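Local coordinates for molybdopterin biosynthesis Mog protein (Mycobacterium tuberculosis, PDB 2G4R), which probably binds molybdopterin and takes part in making the molybdenum cofactor, at residues Ala6-Val11 and Gly30-His35; Asp57-Gly62 and Thr123-Leu128; Val63-Thr68 and His148-Ile153. All coordinates share one frame; numbering follows the deposited sequence.

Interaction 1. Residues Ala6-Val11 and Gly30-His35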
loop_
_atom_site.group_PDB
_atom_site.type_symbol
_atom_site.label_atom_id
_atom_site.label_comp_id
_atom_site.label_asym_id
_atom_site.label_seq_id
_atom_site.Cartn_x
_atom_site.Cartn_y
_atom_site.Cartn_z
ATOM N N ALA A 6 11.576 9.621 -15.142
ATOM C CA ALA A 6 11.921 8.513 -14.257
ATOM C C ALA A 6 10.742 8.074 -13.405
ATOM O O ALA A 6 9.756 8.833 -13.243
ATOM C CB ALA A 6 13.162 8.892 -13.347
ATOM N N ARG A 7 10.840 6.831 -12.911
ATOM C CA ARG A 7 10.054 6.357 -11.810
ATOM C C ARG A 7 10.887 5.715 -10.703
ATOM O O ARG A 7 11.941 5.148 -10.945
ATOM C CB ARG A 7 9.056 5.360 -12.302
ATOM C CG ARG A 7 8.023 6.015 -13.180
ATOM C CD ARG A 7 6.870 5.145 -13.448
ATOM N NE ARG A 7 5.850 5.795 -14.286
ATOM C CZ ARG A 7 4.776 5.157 -14.752
ATOM N NH1 ARG A 7 4.538 3.879 -14.423
ATOM N NH2 ARG A 7 3.922 5.801 -15.549
ATOM N N ILE A 8 10.281 5.696 -9.515
ATOM C CA ILE A 8 10.817 5.150 -8.301
ATOM C C ILE A 8 9.851 4.111 -7.770
ATOM O O ILE A 8 8.663 4.365 -7.571
ATOM C CB ILE A 8 10.959 6.238 -7.210
ATOM C CG1 ILE A 8 11.863 7.368 -7.682
ATOM C CG2 ILE A 8 11.567 5.658 -5.929
ATOM C CD1 ILE A 8 11.796 8.585 -6.735
ATOM N N VAL A 9 10.379 2.932 -7.527
ATOM C CA VAL A 9 9.586 1.855 -7.014
ATOM C C VAL A 9 10.280 1.383 -5.756
ATOM O O VAL A 9 11.386 0.834 -5.782
ATOM C CB VAL A 9 9.493 0.749 -8.062
ATOM C CG1 VAL A 9 8.756 -0.448 -7.505
ATOM C CG2 VAL A 9 8.879 1.311 -9.382
ATOM N N VAL A 10 9.621 1.612 -4.641
ATOM C CA VAL A 10 10.081 1.139 -3.343
ATOM C C VAL A 10 9.310 -0.135 -3.038
ATOM O O VAL A 10 8.065 -0.141 -3.046
ATOM C CB VAL A 10 9.821 2.200 -2.265
ATOM C CG1 VAL A 10 10.322 1.711 -0.907
ATOM C CG2 VAL A 10 10.460 3.523 -2.644
ATOM N N VAL A 11 10.044 -1.212 -2.766
ATOM C CA VAL A 11 9.460 -2.542 -2.503
ATOM C C VAL A 11 9.452 -2.856 -1.010
ATOM O O VAL A 11 10.484 -3.118 -0.403
ATOM C CB VAL A 11 10.215 -3.666 -3.274
ATOM C CG1 VAL A 11 9.437 -5.042 -3.208
ATOM C CG2 VAL A 11 10.498 -3.232 -4.750
ATOM N N GLY A 30 14.938 13.102 -4.276
ATOM C CA GLY A 30 15.757 14.298 -4.158
ATOM C C GLY A 30 16.953 14.235 -5.076
ATOM O O GLY A 30 17.304 15.216 -5.728
ATOM N N TRP A 31 17.587 13.068 -5.131
ATOM C CA TRP A 31 18.734 12.883 -6.013
ATOM C C TRP A 31 18.308 13.049 -7.490
ATOM O O TRP A 31 19.025 13.660 -8.307
ATOM C CB TRP A 31 19.381 11.533 -5.739
ATOM C CG TRP A 31 20.572 11.171 -6.582
ATOM C CD1 TRP A 31 21.885 11.265 -6.240
ATOM C CD2 TRP A 31 20.535 10.585 -7.881
ATOM N NE1 TRP A 31 22.676 10.806 -7.262
ATOM C CE2 TRP A 31 21.870 10.370 -8.279
ATOM C CE3 TRP A 31 19.507 10.203 -8.740
ATOM C CZ2 TRP A 31 22.197 9.819 -9.506
ATOM C CZ3 TRP A 31 19.840 9.655 -9.990
ATOM C CH2 TRP A 31 21.170 9.459 -10.343
ATOM N N LEU A 32 17.151 12.511 -7.847
ATOM C CA LEU A 32 16.655 12.661 -9.225
ATOM C C LEU A 32 16.441 14.129 -9.619
ATOM O O LEU A 32 16.666 14.539 -10.784
ATOM C CB LEU A 32 15.371 11.873 -9.398
ATOM C CG LEU A 32 15.546 10.342 -9.599
ATOM C CD1 LEU A 32 14.208 9.626 -9.599
ATOM C CD2 LEU A 32 16.281 9.999 -10.907
ATOM N N GLU A 33 15.992 14.907 -8.651
ATOM C CA GLU A 33 15.724 16.347 -8.842
ATOM C C GLU A 33 17.038 17.082 -9.117
ATOM O O GLU A 33 17.084 18.006 -9.916
ATOM C CB GLU A 33 15.021 16.869 -7.576
ATOM C CG GLU A 33 14.798 18.396 -7.395
ATOM C CD GLU A 33 14.222 18.764 -5.971
ATOM O OE1 GLU A 33 14.053 19.993 -5.722
ATOM O OE2 GLU A 33 13.949 17.849 -5.106
ATOM N N GLN A 34 18.109 16.628 -8.456
ATOM C CA GLN A 34 19.432 17.159 -8.642
ATOM C C GLN A 34 20.039 16.777 -9.988
ATOM O O GLN A 34 21.012 17.399 -10.409
ATOM C CB GLN A 34 20.333 16.756 -7.482
ATOM C CG GLN A 34 19.700 17.150 -6.137
ATOM C CD GLN A 34 20.709 17.555 -5.077
ATOM O OE1 GLN A 34 21.364 18.619 -5.188
ATOM N NE2 GLN A 34 20.850 16.715 -4.042
ATOM N N HIS A 35 19.472 15.782 -10.674
ATOM C CA HIS A 35 20.047 15.300 -11.939
ATOM C C HIS A 35 19.116 15.461 -13.156
ATOM O O HIS A 35 19.191 14.702 -14.117
ATOM C CB HIS A 35 20.496 13.832 -11.783
ATOM C CG HIS A 35 21.678 13.660 -10.884
ATOM N ND1 HIS A 35 21.583 13.683 -9.507
ATOM C CD2 HIS A 35 22.992 13.477 -11.162
ATOM C CE1 HIS A 35 22.787 13.527 -8.978
ATOM N NE2 HIS A 35 23.656 13.403 -9.960
#
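The first beta-alpha-beta crossover of this alpha/beta fold closes where Leu32, on the last turn of helix 24-34, rests against Ala6 and Ile8 of strand 6-11. One leucine branch does most of the work: Leu32 CD1 lies 3.8 Å from Ile8 CG1 and nearly as close to Ile8 CD1, and the two aliphatic chains run past one another with their ends pointing opposite ways. The same methyl is 4.0 Å from Ala6 CB, while Leu32 CD2 adds a slightly longer contact, at 4.1 Å from Ala6 CB. Ile8 presents CG1 because that branch stands beside its backbone N (chi1 -59°), with CG2 anti to the N.

No hydrogen bond crosses the contact. The polar grip is internal to the helix end, where His35 ND1 donates to Trp31 O over 2.8 Å in a fairly straight bond (165°) lying in the imidazole plane. With this bond made, His35 ND1 sits 3.5 Å above the indole plane of Trp31, over its centre, while Leu32 CD2 meets the indole at its edge. Phe37, just beyond, touches both Ala6 and Leu32. Strand 6-11, helix 24-34 and the parallel neighbour strand 43-45 together form a beta-alpha-beta unit, as in three-layer alpha/beta folds.

Interaction 2. Residues Asp57-Gly62 and Thr123-Leu128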
loop_
_atom_site.group_PDB
_atom_site.type_symbol
_atom_site.label_atom_id
_atom_site.label_comp_id
_atom_site.label_asym_id
_atom_site.label_seq_id
_atom_site.Cartn_x
_atom_site.Cartn_y
_atom_site.Cartn_z
ATOM N N ASP A 57 4.705 -1.689 -16.234
ATOM C CA ASP A 57 3.997 -0.468 -16.424
ATOM C C ASP A 57 4.951 0.685 -16.698
ATOM O O ASP A 57 4.657 1.559 -17.514
ATOM C CB ASP A 57 3.134 -0.167 -15.205
ATOM C CG ASP A 57 1.872 -1.057 -15.131
ATOM O OD1 ASP A 57 1.626 -1.886 -16.056
ATOM O OD2 ASP A 57 1.123 -0.925 -14.133
ATOM N N ALA A 58 6.113 0.699 -16.048
ATOM C CA ALA A 58 6.963 1.845 -16.188
ATOM C C ALA A 58 7.712 1.787 -17.537
ATOM O O ALA A 58 7.866 2.798 -18.235
ATOM C CB ALA A 58 7.899 1.972 -14.982
ATOM N N VAL A 59 8.077 0.593 -17.938
ATOM C CA VAL A 59 8.767 0.356 -19.187
ATOM C C VAL A 59 7.822 0.690 -20.350
ATOM O O VAL A 59 8.225 1.317 -21.322
ATOM C CB VAL A 59 9.223 -1.122 -19.250
ATOM C CG1 VAL A 59 9.563 -1.591 -20.692
ATOM C CG2 VAL A 59 10.416 -1.319 -18.354
ATOM N N ASN A 60 6.552 0.295 -20.203
ATOM C CA ASN A 60 5.566 0.449 -21.249
ATOM C C ASN A 60 5.166 1.932 -21.341
ATOM O O ASN A 60 4.832 2.415 -22.423
ATOM C CB ASN A 60 4.416 -0.604 -21.099
ATOM C CG ASN A 60 4.948 -2.090 -21.151
ATOM O OD1 ASN A 60 6.173 -2.325 -21.164
ATOM N ND2 ASN A 60 4.024 -3.088 -21.137
ATOM N N ALA A 61 5.343 2.688 -20.259
ATOM C CA ALA A 61 5.337 4.162 -20.318
ATOM C C ALA A 61 6.532 4.828 -21.071
ATOM O O ALA A 61 6.493 6.052 -21.358
ATOM C CB ALA A 61 5.250 4.745 -18.898
ATOM N N GLY A 62 7.605 4.073 -21.307
ATOM C CA GLY A 62 8.822 4.598 -21.977
ATOM C C GLY A 62 9.665 5.563 -21.156
ATOM O O GLY A 62 10.302 6.478 -21.691
ATOM N N THR A 123 14.628 1.791 -21.520
ATOM C CA THR A 123 14.572 2.171 -20.120
ATOM C C THR A 123 15.708 1.505 -19.312
ATOM O O THR A 123 15.942 0.299 -19.389
ATOM C CB THR A 123 13.200 1.723 -19.517
ATOM O OG1 THR A 123 12.132 2.320 -20.265
ATOM C CG2 THR A 123 13.088 2.098 -18.092
ATOM N N LEU A 124 16.425 2.319 -18.556
ATOM C CA LEU A 124 17.467 1.818 -17.727
ATOM C C LEU A 124 16.825 1.542 -16.370
ATOM O O LEU A 124 16.110 2.387 -15.840
ATOM C CB LEU A 124 18.577 2.808 -17.624
ATOM C CG LEU A 124 19.688 2.603 -16.585
ATOM C CD1 LEU A 124 20.570 1.412 -16.935
ATOM C CD2 LEU A 124 20.502 3.870 -16.536
ATOM N N ILE A 125 17.042 0.355 -15.858
ATOM C CA ILE A 125 16.529 -0.064 -14.531
ATOM C C ILE A 125 17.698 -0.361 -13.599
ATOM O O ILE A 125 18.577 -1.145 -13.946
ATOM C CB ILE A 125 15.638 -1.339 -14.582
ATOM C CG1 ILE A 125 14.646 -1.215 -15.727
ATOM C CG2 ILE A 125 15.032 -1.661 -13.171
ATOM C CD1 ILE A 125 13.608 -2.178 -15.724
ATOM N N ILE A 126 17.611 0.209 -12.410
ATOM C CA ILE A 126 18.624 0.129 -11.326
ATOM C C ILE A 126 18.020 -0.432 -10.030
ATOM O O ILE A 126 17.124 0.164 -9.460
ATOM C CB ILE A 126 19.170 1.528 -11.033
ATOM C CG1 ILE A 126 19.593 2.272 -12.339
ATOM C CG2 ILE A 126 20.314 1.464 -10.008
ATOM C CD1 ILE A 126 20.743 1.596 -13.115
ATOM N N ASN A 127 18.482 -1.599 -9.566
ATOM C CA ASN A 127 18.071 -2.082 -8.244
ATOM C C ASN A 127 19.058 -1.538 -7.194
ATOM O O ASN A 127 20.277 -1.674 -7.351
ATOM C CB ASN A 127 18.062 -3.613 -8.115
ATOM C CG ASN A 127 17.020 -4.344 -8.995
ATOM O OD1 ASN A 127 15.954 -3.811 -9.386
ATOM N ND2 ASN A 127 17.280 -5.627 -9.180
ATOM N N LEU A 128 18.524 -0.899 -6.169
ATOM C CA LEU A 128 19.279 -0.467 -4.993
ATOM C C LEU A 128 18.798 -1.199 -3.744
ATOM O O LEU A 128 17.657 -1.647 -3.673
ATOM C CB LEU A 128 19.099 1.003 -4.742
ATOM C CG LEU A 128 19.555 1.981 -5.809
ATOM C CD1 LEU A 128 19.255 3.376 -5.425
ATOM C CD2 LEU A 128 21.008 1.803 -6.067
#
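Val59 meets Thr123 and Ile125 where the C-terminal end of helix 49-60 overlies strand 123-128 of the central sheet, as one layer of a three-layer alpha/beta fold. The valine uses a single branch for both neighbours: its CG2 lies 4.2 Å from Ile125 CD1, the tip of the isoleucine, and 4.3 Å from Thr123 CB. Thr123 and Ile125 are alternate residues and therefore turn the same strand face to the helix. Contact between helix and threonine continues through the hydroxyl, whose OG1 is 4.0 Å from Val59 CA and 4.2 Å from Gly62 C, distances of packing and not of bonding.

This oxygen is satisfied elsewhere. With chi1 at -58°, OG1 stands beside the threonine's own backbone N, and from there it is hydrogen-bonded to Val63 O, in the turn that leaves the helix. The threonine hydroxyl thus ties the start of strand 123-128 to the loop that leads into the neighbouring strand 65-69, while CB and the flank of the hydroxyl pack on the helix end.

Farther out, Ile66 touches Ala58, Val59 and Thr123 and so extends the contact onto the adjacent strand 65-69. Helix 80-87 adds Val87 against Val59 and Thr84 against Ile125. The chain can turn back toward the sheet after Ala61 because Gly62 ends the helix in a Schellman motif: it takes a positive phi of 71°, and its N returns to the last turn, 2.8 Å from Val59 O.

Interaction 3. Residues Val63-Thr68 and His148-Ile153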
loop_
_atom_site.group_PDB
_atom_site.type_symbol
_atom_site.label_atom_id
_atom_site.label_comp_id
_atom_site.label_asym_id
_atom_site.label_seq_id
_atom_site.Cartn_x
_atom_site.Cartn_y
_atom_site.Cartn_z
ATOM N N VAL A 63 9.672 5.392 -19.837
ATOM C CA VAL A 63 10.483 6.222 -18.975
ATOM C C VAL A 63 11.981 5.975 -19.256
ATOM O O VAL A 63 12.353 4.889 -19.608
ATOM C CB VAL A 63 10.106 5.952 -17.483
ATOM C CG1 VAL A 63 10.472 4.583 -17.009
ATOM C CG2 VAL A 63 10.754 6.899 -16.628
ATOM N N ASP A 64 12.820 6.986 -19.077
ATOM C CA ASP A 64 14.285 6.841 -19.290
ATOM C C ASP A 64 14.943 5.966 -18.196
ATOM O O ASP A 64 15.923 5.221 -18.472
ATOM C CB ASP A 64 14.971 8.217 -19.289
ATOM C CG ASP A 64 14.425 9.171 -20.360
ATOM O OD1 ASP A 64 14.245 8.757 -21.515
ATOM O OD2 ASP A 64 14.136 10.330 -20.020
ATOM N N VAL A 65 14.439 6.077 -16.956
ATOM C CA VAL A 65 15.093 5.423 -15.837
ATOM C C VAL A 65 14.134 4.953 -14.765
ATOM O O VAL A 65 13.207 5.683 -14.332
ATOM C CB VAL A 65 16.178 6.334 -15.122
ATOM C CG1 VAL A 65 16.986 5.498 -14.155
ATOM C CG2 VAL A 65 17.105 7.028 -16.104
ATOM N N ILE A 66 14.335 3.744 -14.314
ATOM C CA ILE A 66 13.611 3.263 -13.129
ATOM C C ILE A 66 14.593 2.904 -12.027
ATOM O O ILE A 66 15.516 2.087 -12.232
ATOM C CB ILE A 66 12.687 2.028 -13.423
ATOM C CG1 ILE A 66 11.723 2.289 -14.564
ATOM C CG2 ILE A 66 11.988 1.566 -12.149
ATOM C CD1 ILE A 66 11.240 1.023 -15.231
ATOM N N ILE A 67 14.357 3.485 -10.854
ATOM C CA ILE A 67 15.153 3.229 -9.677
ATOM C C ILE A 67 14.307 2.481 -8.668
ATOM O O ILE A 67 13.251 2.947 -8.259
ATOM C CB ILE A 67 15.813 4.502 -9.138
ATOM C CG1 ILE A 67 16.782 5.054 -10.207
ATOM C CG2 ILE A 67 16.641 4.158 -7.880
ATOM C CD1 ILE A 67 17.461 6.401 -9.866
ATOM N N THR A 68 14.759 1.284 -8.310
ATOM C CA THR A 68 14.094 0.493 -7.281
ATOM C C THR A 68 14.916 0.443 -5.997
ATOM O O THR A 68 16.178 0.463 -6.015
ATOM C CB THR A 68 13.763 -0.995 -7.707
ATOM O OG1 THR A 68 14.940 -1.797 -7.657
ATOM C CG2 THR A 68 13.094 -1.082 -9.070
ATOM N N HIS A 148 26.259 9.357 -19.508
ATOM C CA HIS A 148 26.814 8.488 -20.506
ATOM C C HIS A 148 25.865 7.320 -20.818
ATOM O O HIS A 148 25.600 7.060 -21.996
ATOM C CB HIS A 148 28.177 7.977 -20.033
ATOM C CG HIS A 148 28.872 7.122 -21.030
ATOM N ND1 HIS A 148 29.468 7.633 -22.161
ATOM C CD2 HIS A 148 29.050 5.785 -21.079
ATOM C CE1 HIS A 148 29.993 6.641 -22.862
ATOM N NE2 HIS A 148 29.754 5.509 -22.226
ATOM N N ALA A 149 25.349 6.632 -19.774
ATOM C CA ALA A 149 24.442 5.500 -19.956
ATOM C C ALA A 149 23.197 5.887 -20.760
ATOM O O ALA A 149 22.830 5.186 -21.699
ATOM C CB ALA A 149 24.023 4.880 -18.596
ATOM N N LEU A 150 22.593 7.030 -20.423
ATOM C CA LEU A 150 21.413 7.496 -21.152
ATOM C C LEU A 150 21.723 7.881 -22.587
ATOM O O LEU A 150 20.939 7.585 -23.461
ATOM C CB LEU A 150 20.737 8.665 -20.433
ATOM C CG LEU A 150 20.156 8.223 -19.113
ATOM C CD1 LEU A 150 19.514 9.403 -18.411
ATOM C CD2 LEU A 150 19.165 7.114 -19.333
ATOM N N GLU A 151 22.884 8.489 -22.804
ATOM C CA GLU A 151 23.368 8.825 -24.132
ATOM C C GLU A 151 23.516 7.575 -24.974
ATOM O O GLU A 151 23.012 7.538 -26.083
ATOM C CB GLU A 151 24.719 9.531 -24.084
ATOM C CG GLU A 151 24.997 10.361 -25.339
ATOM C CD GLU A 151 26.303 11.125 -25.277
ATOM O OE1 GLU A 151 26.247 12.371 -25.177
ATOM O OE2 GLU A 151 27.384 10.476 -25.367
ATOM N N GLN A 152 24.163 6.543 -24.423
ATOM C CA GLN A 152 24.389 5.289 -25.149
ATOM C C GLN A 152 23.107 4.557 -25.519
ATOM O O GLN A 152 22.943 4.116 -26.661
ATOM C CB GLN A 152 25.318 4.397 -24.359
ATOM C CG GLN A 152 26.718 4.952 -24.271
ATOM C CD GLN A 152 27.463 4.779 -25.582
ATOM O OE1 GLN A 152 27.738 3.651 -26.003
ATOM N NE2 GLN A 152 27.783 5.895 -26.244
ATOM N N ILE A 153 22.198 4.445 -24.567
ATOM C CA ILE A 153 20.897 3.831 -24.794
ATOM C C ILE A 153 20.132 4.535 -25.930
ATOM O O ILE A 153 19.428 3.879 -26.723
ATOM C CB ILE A 153 20.006 3.773 -23.497
ATOM C CG1 ILE A 153 20.689 2.921 -22.413
ATOM C CG2 ILE A 153 18.653 3.106 -23.779
ATOM C CD1 ILE A 153 19.902 2.824 -21.087
#
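The torsions of Leu150 and Val65 point their branches at one another: in the leucine, chi1 of -66° sets CG anti to the carbonyl carbon and chi2 of 179° extends the chain, while in the valine chi1 of -169° leaves CG2 beside the backbone N, on the side of the helix. The contact joins the C-terminal helix 146-153 to strand 65-69, a central strand of the mixed sheet of this three-layer alpha/beta molybdopterin-binding fold. The leucine chain lies roughly perpendicular to that of the valine, and both leucine methyls bear on one valine branch, CD2 at 3.8 Å from Val65 CG2 and CD1 at 4.1 Å from the same atom.

Leu150 CD2 also comes near the residue before the strand, 4.3 Å from Asp64 CB. The aspartate thus gives the leucine its aliphatic carbon, while its carboxylate is engaged elsewhere: OD2 accepts a hydrogen bond from the backbone N of Ser5, in the N-terminal segment leading into strand 6-11. Backbone bonds tie Asp64 to Leu124 and Val65 to Ser5 and Arg7, so the base under the leucine is held from both neighbouring strands.

Farther out, Thr3 touches Leu150, Phe37 touches Val65, and Ile153, one turn on, packs against Leu124. The leucine methyl packs against the backbone carbonyl of the aspartate as well, Asp64 O lying 3.9 Å from Leu150 CD2.

How the interactions relate
All three contacts lay a helix against the parallel part of one sheet. Interactions 1 and 3 use one face, where helices 24-34 and 146-153 lie; interaction 2 uses the other, under helix 49-60. Interaction 1 is buried and wholly apolar, whereas interactions 2 and 3 are partly buried and bring in a polar residue at or just before the start of the strand. Probable hydrogen bonds join strand 6-11 to strand 65-69, Arg7 O to Ile67 N at 2.9 Å, and strand 65-69 to strand 123-128, Leu124 O to Ile66 N at 2.7 Å, making strand 65-69 the common middle element. Arg7 NH1 packs on Ala58 CA of helix 49-60 at 3.6 Å, so interactions 1 and 2 touch.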